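Local coordinates for protein EvdO1 (Micromonospora carbonacea, PDB 4XBZ) that probably acts as an iron- and 2-oxoglutarate-dependent oxygenase of the phytanoyl-CoA dioxygenase family, carrying out an oxidative cyclization in orthosomycin biosynthesis, at residues 106-111 / 146-151; 182-187 / 256-261; 279-284 / 324-329. One frame throughout, in Å; residues are numbered along the deposited sequence.

Contact 1 (106-111 / 146-151)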
# COMPACT_ATOMS: atom_id res chain seq x y z
N VAL A 106 13.66 27.82 -9.72
CA VAL A 106 13.56 27.02 -8.50
C VAL A 106 13.16 25.57 -8.79
O VAL A 106 13.28 24.70 -7.91
CB VAL A 106 12.55 27.64 -7.50
CG1 VAL A 106 13.12 28.93 -6.88
CG2 VAL A 106 11.23 27.91 -8.17
N ARG A 107 12.69 25.32 -10.01
CA ARG A 107 12.27 23.97 -10.39
C ARG A 107 12.35 23.75 -11.88
O ARG A 107 11.90 24.58 -12.68
CB ARG A 107 10.85 23.70 -9.88
CG ARG A 107 10.31 22.29 -10.12
CD ARG A 107 8.88 22.18 -9.59
NE ARG A 107 8.15 21.02 -10.10
CZ ARG A 107 7.52 20.11 -9.35
NH1 ARG A 107 7.56 20.20 -8.02
NH2 ARG A 107 6.88 19.09 -9.91
N ILE A 108 12.91 22.61 -12.26
CA ILE A 108 12.95 22.18 -13.66
C ILE A 108 12.08 20.91 -13.83
O ILE A 108 12.26 19.93 -13.11
CB ILE A 108 14.41 21.94 -14.12
CG1 ILE A 108 15.20 23.24 -14.06
CG2 ILE A 108 14.48 21.36 -15.52
CD1 ILE A 108 16.68 23.06 -14.00
N GLU A 109 11.14 20.93 -14.78
CA GLU A 109 10.28 19.76 -15.03
C GLU A 109 10.82 18.86 -16.13
O GLU A 109 11.48 19.32 -17.07
CB GLU A 109 8.86 20.18 -15.43
CG GLU A 109 8.13 21.01 -14.39
CD GLU A 109 7.44 20.20 -13.31
OE1 GLU A 109 7.39 18.95 -13.40
OE2 GLU A 109 6.95 20.84 -12.36
N TYR A 110 10.48 17.57 -16.01
CA TYR A 110 10.80 16.55 -17.00
C TYR A 110 12.31 16.38 -17.10
O TYR A 110 12.89 16.34 -18.19
CB TYR A 110 10.18 16.88 -18.36
CG TYR A 110 8.73 17.29 -18.23
CD1 TYR A 110 7.78 16.38 -17.78
CD2 TYR A 110 8.33 18.59 -18.52
CE1 TYR A 110 6.44 16.75 -17.63
CE2 TYR A 110 7.00 18.98 -18.38
CZ TYR A 110 6.06 18.05 -17.93
OH TYR A 110 4.73 18.40 -17.77
N VAL A 111 12.95 16.28 -15.93
CA VAL A 111 14.39 16.13 -15.84
C VAL A 111 14.80 14.73 -16.27
O VAL A 111 15.96 14.48 -16.57
CB VAL A 111 14.90 16.39 -14.41
CG1 VAL A 111 14.57 17.82 -13.99
CG2 VAL A 111 14.28 15.40 -13.46
N MET A 146 13.22 18.39 -10.73
CA MET A 146 14.21 18.72 -9.73
C MET A 146 13.84 20.04 -9.10
O MET A 146 13.48 21.00 -9.80
CB MET A 146 15.61 18.76 -10.31
CG MET A 146 16.68 18.88 -9.25
SD MET A 146 18.33 18.89 -9.97
CE MET A 146 18.24 20.37 -10.95
N VAL A 147 13.90 20.08 -7.77
CA VAL A 147 13.67 21.30 -7.01
C VAL A 147 14.95 21.69 -6.27
O VAL A 147 15.68 20.83 -5.77
CB VAL A 147 12.51 21.15 -6.00
CG1 VAL A 147 12.28 22.44 -5.23
CG2 VAL A 147 11.23 20.73 -6.72
N PHE A 148 15.21 22.99 -6.22
CA PHE A 148 16.43 23.52 -5.61
C PHE A 148 16.13 24.93 -5.17
O PHE A 148 15.32 25.62 -5.79
CB PHE A 148 17.59 23.49 -6.60
CG PHE A 148 17.23 24.03 -7.95
CD1 PHE A 148 16.57 23.24 -8.88
CD2 PHE A 148 17.50 25.36 -8.27
CE1 PHE A 148 16.20 23.75 -10.12
CE2 PHE A 148 17.13 25.87 -9.50
CZ PHE A 148 16.48 25.07 -10.43
N LYS A 149 16.76 25.40 -4.10
CA LYS A 149 16.47 26.77 -3.71
C LYS A 149 17.60 27.73 -4.03
O LYS A 149 18.67 27.34 -4.50
CB LYS A 149 16.12 26.84 -2.23
CG LYS A 149 17.00 26.03 -1.34
CD LYS A 149 16.33 25.85 0.02
CE LYS A 149 14.90 25.35 -0.13
NZ LYS A 149 14.34 24.88 1.15
N THR A 150 17.32 29.00 -3.80
CA THR A 150 18.24 30.09 -4.11
C THR A 150 19.11 30.42 -2.90
O THR A 150 18.64 31.06 -1.96
CB THR A 150 17.46 31.34 -4.55
OG1 THR A 150 16.45 31.65 -3.58
CG2 THR A 150 16.77 31.10 -5.85
N PRO A 151 20.38 29.98 -2.92
CA PRO A 151 21.27 30.07 -1.76
C PRO A 151 21.48 31.49 -1.19
O PRO A 151 21.87 31.60 -0.04
CB PRO A 151 22.60 29.50 -2.29
CG PRO A 151 22.50 29.59 -3.76
CD PRO A 151 21.05 29.42 -4.10

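Contact 2 (182-187 / 256-261)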
# COMPACT_ATOMS: atom_id res chain seq x y z
N GLY A 182 11.65 11.79 -2.90
CA GLY A 182 12.59 12.90 -2.96
C GLY A 182 13.99 12.36 -2.80
O GLY A 182 14.35 11.88 -1.73
N ILE A 183 14.77 12.43 -3.87
CA ILE A 183 16.15 11.96 -3.84
C ILE A 183 17.10 13.15 -3.67
O ILE A 183 17.13 14.08 -4.49
CB ILE A 183 16.46 11.16 -5.09
CG1 ILE A 183 15.40 10.07 -5.24
CG2 ILE A 183 17.85 10.56 -5.02
CD1 ILE A 183 15.56 9.19 -6.45
N TYR A 184 17.86 13.14 -2.58
CA TYR A 184 18.63 14.30 -2.18
C TYR A 184 20.04 14.33 -2.77
O TYR A 184 20.83 13.40 -2.59
CB TYR A 184 18.70 14.36 -0.65
CG TYR A 184 17.42 14.90 -0.06
CD1 TYR A 184 16.22 14.21 -0.23
CD2 TYR A 184 17.41 16.09 0.64
CE1 TYR A 184 15.05 14.70 0.29
CE2 TYR A 184 16.24 16.58 1.17
CZ TYR A 184 15.05 15.88 0.99
OH TYR A 184 13.87 16.36 1.50
N LEU A 185 20.33 15.42 -3.48
CA LEU A 185 21.63 15.61 -4.10
C LEU A 185 22.53 16.39 -3.15
O LEU A 185 23.76 16.28 -3.19
CB LEU A 185 21.51 16.36 -5.43
CG LEU A 185 20.53 15.81 -6.46
CD1 LEU A 185 20.85 16.33 -7.86
CD2 LEU A 185 20.49 14.29 -6.43
N ASP A 186 21.91 17.21 -2.31
CA ASP A 186 22.65 17.98 -1.33
C ASP A 186 22.13 17.64 0.05
O ASP A 186 20.98 17.21 0.19
CB ASP A 186 22.53 19.47 -1.64
CG ASP A 186 22.96 19.80 -3.05
OD1 ASP A 186 24.04 19.33 -3.48
OD2 ASP A 186 22.19 20.50 -3.74
N PRO A 187 22.99 17.78 1.08
CA PRO A 187 22.51 17.47 2.44
C PRO A 187 21.40 18.43 2.86
O PRO A 187 21.31 19.55 2.34
CB PRO A 187 23.76 17.64 3.31
CG PRO A 187 24.63 18.56 2.56
CD PRO A 187 24.35 18.36 1.09
N VAL A 256 16.84 18.72 -4.75
CA VAL A 256 16.13 17.46 -4.60
C VAL A 256 15.43 17.06 -5.90
O VAL A 256 14.72 17.86 -6.50
CB VAL A 256 15.08 17.52 -3.47
CG1 VAL A 256 14.32 16.18 -3.38
CG2 VAL A 256 15.72 17.85 -2.14
N ILE A 257 15.65 15.82 -6.33
CA ILE A 257 14.95 15.25 -7.48
C ILE A 257 13.70 14.50 -7.00
O ILE A 257 13.83 13.57 -6.19
CB ILE A 257 15.85 14.29 -8.28
CG1 ILE A 257 16.86 15.08 -9.10
CG2 ILE A 257 15.04 13.41 -9.21
CD1 ILE A 257 17.89 14.20 -9.78
N TYR A 258 12.53 14.93 -7.47
CA TYR A 258 11.24 14.35 -7.05
C TYR A 258 10.61 13.53 -8.15
O TYR A 258 10.33 14.04 -9.24
CB TYR A 258 10.23 15.44 -6.62
CG TYR A 258 10.52 16.08 -5.28
CD1 TYR A 258 10.17 15.45 -4.09
CD2 TYR A 258 11.15 17.32 -5.21
CE1 TYR A 258 10.44 16.04 -2.85
CE2 TYR A 258 11.44 17.91 -3.99
CZ TYR A 258 11.07 17.27 -2.80
OH TYR A 258 11.36 17.87 -1.58
N PHE A 259 10.38 12.26 -7.84
CA PHE A 259 9.53 11.37 -8.62
C PHE A 259 8.21 11.09 -7.90
O PHE A 259 8.24 10.50 -6.82
CB PHE A 259 10.23 10.03 -8.85
CG PHE A 259 11.52 10.11 -9.61
CD1 PHE A 259 11.79 11.18 -10.45
CD2 PHE A 259 12.44 9.08 -9.51
CE1 PHE A 259 12.99 11.23 -11.15
CE2 PHE A 259 13.64 9.12 -10.20
CZ PHE A 259 13.91 10.19 -11.02
N GLU A 260 7.06 11.48 -8.46
CA GLU A 260 5.77 10.99 -7.94
C GLU A 260 5.32 9.70 -8.62
O GLU A 260 5.60 9.46 -9.80
CB GLU A 260 4.65 12.01 -8.07
CG GLU A 260 3.39 11.61 -7.25
CD GLU A 260 2.10 12.32 -7.69
OE1 GLU A 260 1.51 11.94 -8.74
OE2 GLU A 260 1.66 13.24 -6.97
N TYR A 261 4.63 8.86 -7.86
CA TYR A 261 4.05 7.63 -8.36
C TYR A 261 2.59 7.56 -7.93
O TYR A 261 2.25 8.07 -6.87
CB TYR A 261 4.81 6.42 -7.83
CG TYR A 261 6.27 6.40 -8.21
CD1 TYR A 261 7.23 7.01 -7.40
CD2 TYR A 261 6.70 5.80 -9.40
CE1 TYR A 261 8.57 7.00 -7.73
CE2 TYR A 261 8.04 5.79 -9.75
CZ TYR A 261 8.97 6.40 -8.91
OH TYR A 261 10.30 6.40 -9.25
O HOH W 1 11.74 15.86 0.37

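Contact 3 (279-284 / 324-329)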
# COMPACT_ATOMS: atom_id res chain seq x y z
N GLY A 279 -0.58 4.36 -20.37
CA GLY A 279 0.24 3.56 -21.25
C GLY A 279 1.57 4.21 -21.59
O GLY A 279 2.59 3.53 -21.68
N LEU A 280 1.56 5.53 -21.78
CA LEU A 280 2.76 6.25 -22.17
C LEU A 280 3.79 6.25 -21.03
O LEU A 280 4.99 6.03 -21.25
CB LEU A 280 2.41 7.68 -22.60
CG LEU A 280 1.45 7.71 -23.79
CD1 LEU A 280 0.87 9.11 -24.07
CD2 LEU A 280 2.11 7.15 -25.04
N LYS A 281 3.32 6.48 -19.80
CA LYS A 281 4.25 6.49 -18.67
C LYS A 281 4.76 5.09 -18.36
O LYS A 281 5.90 4.94 -17.90
CB LYS A 281 3.60 7.13 -17.44
CG LYS A 281 3.20 8.57 -17.66
CD LYS A 281 4.29 9.37 -18.41
CE LYS A 281 5.61 9.47 -17.62
NZ LYS A 281 5.62 10.56 -16.58
N GLN A 282 3.95 4.07 -18.62
CA GLN A 282 4.43 2.70 -18.52
C GLN A 282 5.60 2.48 -19.48
O GLN A 282 6.58 1.80 -19.15
CB GLN A 282 3.31 1.70 -18.80
CG GLN A 282 2.31 1.55 -17.64
CD GLN A 282 1.13 0.66 -17.99
OE1 GLN A 282 0.59 0.72 -19.10
NE2 GLN A 282 0.70 -0.15 -17.04
N GLN A 283 5.47 3.04 -20.67
CA GLN A 283 6.53 2.96 -21.68
C GLN A 283 7.78 3.71 -21.20
O GLN A 283 8.90 3.25 -21.40
CB GLN A 283 6.07 3.54 -23.02
CG GLN A 283 5.04 2.71 -23.81
CD GLN A 283 5.03 3.12 -25.28
OE1 GLN A 283 6.04 2.98 -25.97
NE2 GLN A 283 3.91 3.66 -25.75
N VAL A 284 7.57 4.88 -20.59
CA VAL A 284 8.66 5.62 -19.94
C VAL A 284 9.36 4.72 -18.89
O VAL A 284 10.59 4.58 -18.90
CB VAL A 284 8.15 6.91 -19.27
CG1 VAL A 284 9.27 7.58 -18.46
CG2 VAL A 284 7.57 7.86 -20.29
N LEU A 324 10.69 11.02 -23.37
CA LEU A 324 10.34 10.69 -21.99
C LEU A 324 9.50 11.79 -21.38
O LEU A 324 9.18 11.76 -20.20
CB LEU A 324 11.60 10.44 -21.16
CG LEU A 324 12.46 9.26 -21.62
CD1 LEU A 324 13.54 8.96 -20.62
CD2 LEU A 324 11.62 8.03 -21.86
N ARG A 325 9.13 12.78 -22.18
CA ARG A 325 8.41 13.93 -21.64
C ARG A 325 6.99 14.00 -22.16
O ARG A 325 6.76 14.11 -23.36
CB ARG A 325 9.16 15.22 -21.96
CG ARG A 325 8.34 16.48 -21.76
CD ARG A 325 9.04 17.67 -22.44
NE ARG A 325 8.44 18.95 -22.08
CZ ARG A 325 7.37 19.46 -22.67
NH1 ARG A 325 6.77 18.78 -23.65
NH2 ARG A 325 6.89 20.64 -22.29
N PHE A 326 6.05 13.96 -21.22
CA PHE A 326 4.64 14.00 -21.54
C PHE A 326 3.96 15.04 -20.70
O PHE A 326 3.63 14.80 -19.54
CB PHE A 326 4.02 12.64 -21.32
CG PHE A 326 4.51 11.64 -22.28
CD1 PHE A 326 3.89 11.49 -23.52
CD2 PHE A 326 5.65 10.90 -21.99
CE1 PHE A 326 4.36 10.58 -24.43
CE2 PHE A 326 6.14 10.00 -22.91
CZ PHE A 326 5.49 9.83 -24.13
N ALA A 327 3.74 16.20 -21.30
CA ALA A 327 3.31 17.37 -20.56
C ALA A 327 1.92 17.17 -20.03
O ALA A 327 0.99 16.91 -20.79
CB ALA A 327 3.38 18.61 -21.43
N HIS A 328 1.80 17.30 -18.71
CA HIS A 328 0.57 17.07 -17.96
C HIS A 328 -0.67 17.75 -18.57
O HIS A 328 -1.75 17.16 -18.60
CB HIS A 328 0.76 17.53 -16.51
CG HIS A 328 1.85 16.80 -15.78
ND1 HIS A 328 1.74 15.47 -15.41
CD2 HIS A 328 3.08 17.20 -15.38
CE1 HIS A 328 2.86 15.09 -14.81
NE2 HIS A 328 3.69 16.12 -14.78
N GLU A 329 -0.51 18.97 -19.07
CA GLU A 329 -1.67 19.72 -19.54
C GLU A 329 -2.19 19.14 -20.85
O GLU A 329 -3.35 19.35 -21.20
CB GLU A 329 -1.34 21.21 -19.69
CG GLU A 329 -0.27 21.52 -20.70
CD GLU A 329 1.14 21.52 -20.11
OE1 GLU A 329 1.34 20.98 -18.99
OE2 GLU A 329 2.05 22.08 -20.76
O HOH W 2 6.82 12.82 -18.76
O HOH W 3 4.40 13.54 -17.07

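Contact 1 (106-111 / 146-151)
I108 and F148 meet at the apolar centre, the CD1 methyl of I108 lying 4.0 Å from CE1 of the F148 ring. M146 belongs to the same face of the sheet as I108, and its CB packs against V111 CG1 at 3.9 Å, the methionine chain running nearly perpendicular to the valine's. Helix 66-86 covers this face, with L79 on I108 and I80 on both M146 and F148. CG of F148 stands between its own backbone N and carbonyl carbon (chi1 47°), which folds the ring back over the neighbouring strand; V106 O lies over one ring face, offset toward the rim.

Strands 105-109 and 139-147 run antiparallel here. I108 and M146 form a hydrogen-bonded pair: I108 N gives to M146 O at 3.0 Å and M146 N returns the bond to I108 O at the same length. F148 N reaches V106 O at 3.1 Å. On the outer side, V106 and R107 form a classic beta bulge against V93.

R107 and V147 share the other face, where V147 CG2 rests 3.9 Å from R107 CG. The extended R107 chain carries its guanidinium to E109, NE bonding OE2 at 2.6 Å from above the carboxylate plane; NH1 holds a glycerol probably left from crystallisation. With the nearest side-chain atom of R107 about 7 Å from the nickel ion, the salt bridge probably steadies a cationic group on the metal-side face of the double-stranded beta helix, while the opposite face is apolar against the helix.

Contact 2 (182-187 / 256-261)
The Y184 ring lies across V256, whose CG2 methyl sits under the centre of one face, 3.6 Å from the centroid and 13° off the ring normal: a CH-pi contact. The other V256 methyl, CG1, is anti to the backbone N (chi1 178°); it touches G182 CA at 3.7 Å and also stands over one face of the Y258 ring, offset toward the rim. G182 has no side chain, and Y258 CD1 closes directly on its CA. At the phenol ends one water joins the two tyrosines, 2.5 Å from Y184 OH and 2.8 Å from Y258 OH.

These residues occupy neighbouring antiparallel strands, 179-184 and 256-263, inside the larger sheet of the double-stranded beta helix; the nearest side-chain atom of Y258 is about 6 Å from the nickel ion. I183 and I257 make the hydrogen-bonded pair: I183 N to I257 O is nearly straight at 176° (2.8 Å), and I257 N answers to I183 O. Their side chains leave on the face away from the tyrosines, where L121 of helix 116-121 packs on both. Along that face I183 CD1 approaches F259 CE2 at 4.2 Å, and L185 CD1 meets I257 CD1 at 4.1 Å.

Contact 3 (279-284 / 324-329)
F326 points its CB toward helix 275-293, and CG, anti to the carbonyl carbon (chi1 -67°), carries the ring in among L280, K281 and V284. CD1 and CE1 form the side that meets L280: the L280 CD1 methyl is 3.8 Å from CE1, and L280 CB stands over one ring face, offset toward the rim, in a CH-pi contact 4.0 Å from the centroid. Along the other edge of the ring, CE2 touches V284 CG2 at 3.7 Å, while CD2 lies 4.1 Å from K281 CD. CZ, the far end, comes nearest to L280 CB. The leucine chain runs nearly perpendicular to the phenylalanine's, whereas those of K281 and V284 are antiparallel to it.

One helical turn thus offers residues i, i+1 and i+4 to a single aromatic ring from the C-terminal loop, which returns across this helix after an excursion of about forty residues. L324, two residues before the phenylalanine, extends the apolar patch by setting CD2 4.2 Å from V284 CG1; L324 also packs on V112 and on C288 of the same helix.

Polar atoms of the loop backbone are served from the K281 side. The lysine chain bends at chi2, chi3 and chi4, curling NZ back toward two waters, though both of its bonds to them are weak. One water gives to L324 O and accepts from F326 N at 2.8 Å; the other gives to F326 O at 2.9 Å. NZ also has a direct hydrogen-bonding partner on its own helix, Y277 OH. Further along the loop, H328 stacks on W143, and H328 ND1 is hydrogen-bonded to H273 NE2.

How the contacts relate
From the N terminus, contact 1 closes first, bringing strand 139-147 back beside strand 105-109 after a mostly helical excursion. Contact 2 then closes a longer loop, pairing strand 256-263 with 179-184, and contact 3 last folds the C-terminal loop onto helix 275-293. The three loops follow in series; none nests in or crosses another. Contacts 1 and 2 nevertheless share one sheet, in which strands 139-147 and 256-263 are neighbours: V147 O probably accepts from V256 N, and M146 packs on I257. Contact 3 is fastened to contact 1 through Y110, whose hydroxyl probably bonds H328 N and whose ring packs on R325. Contacts 2 and 3 do not touch.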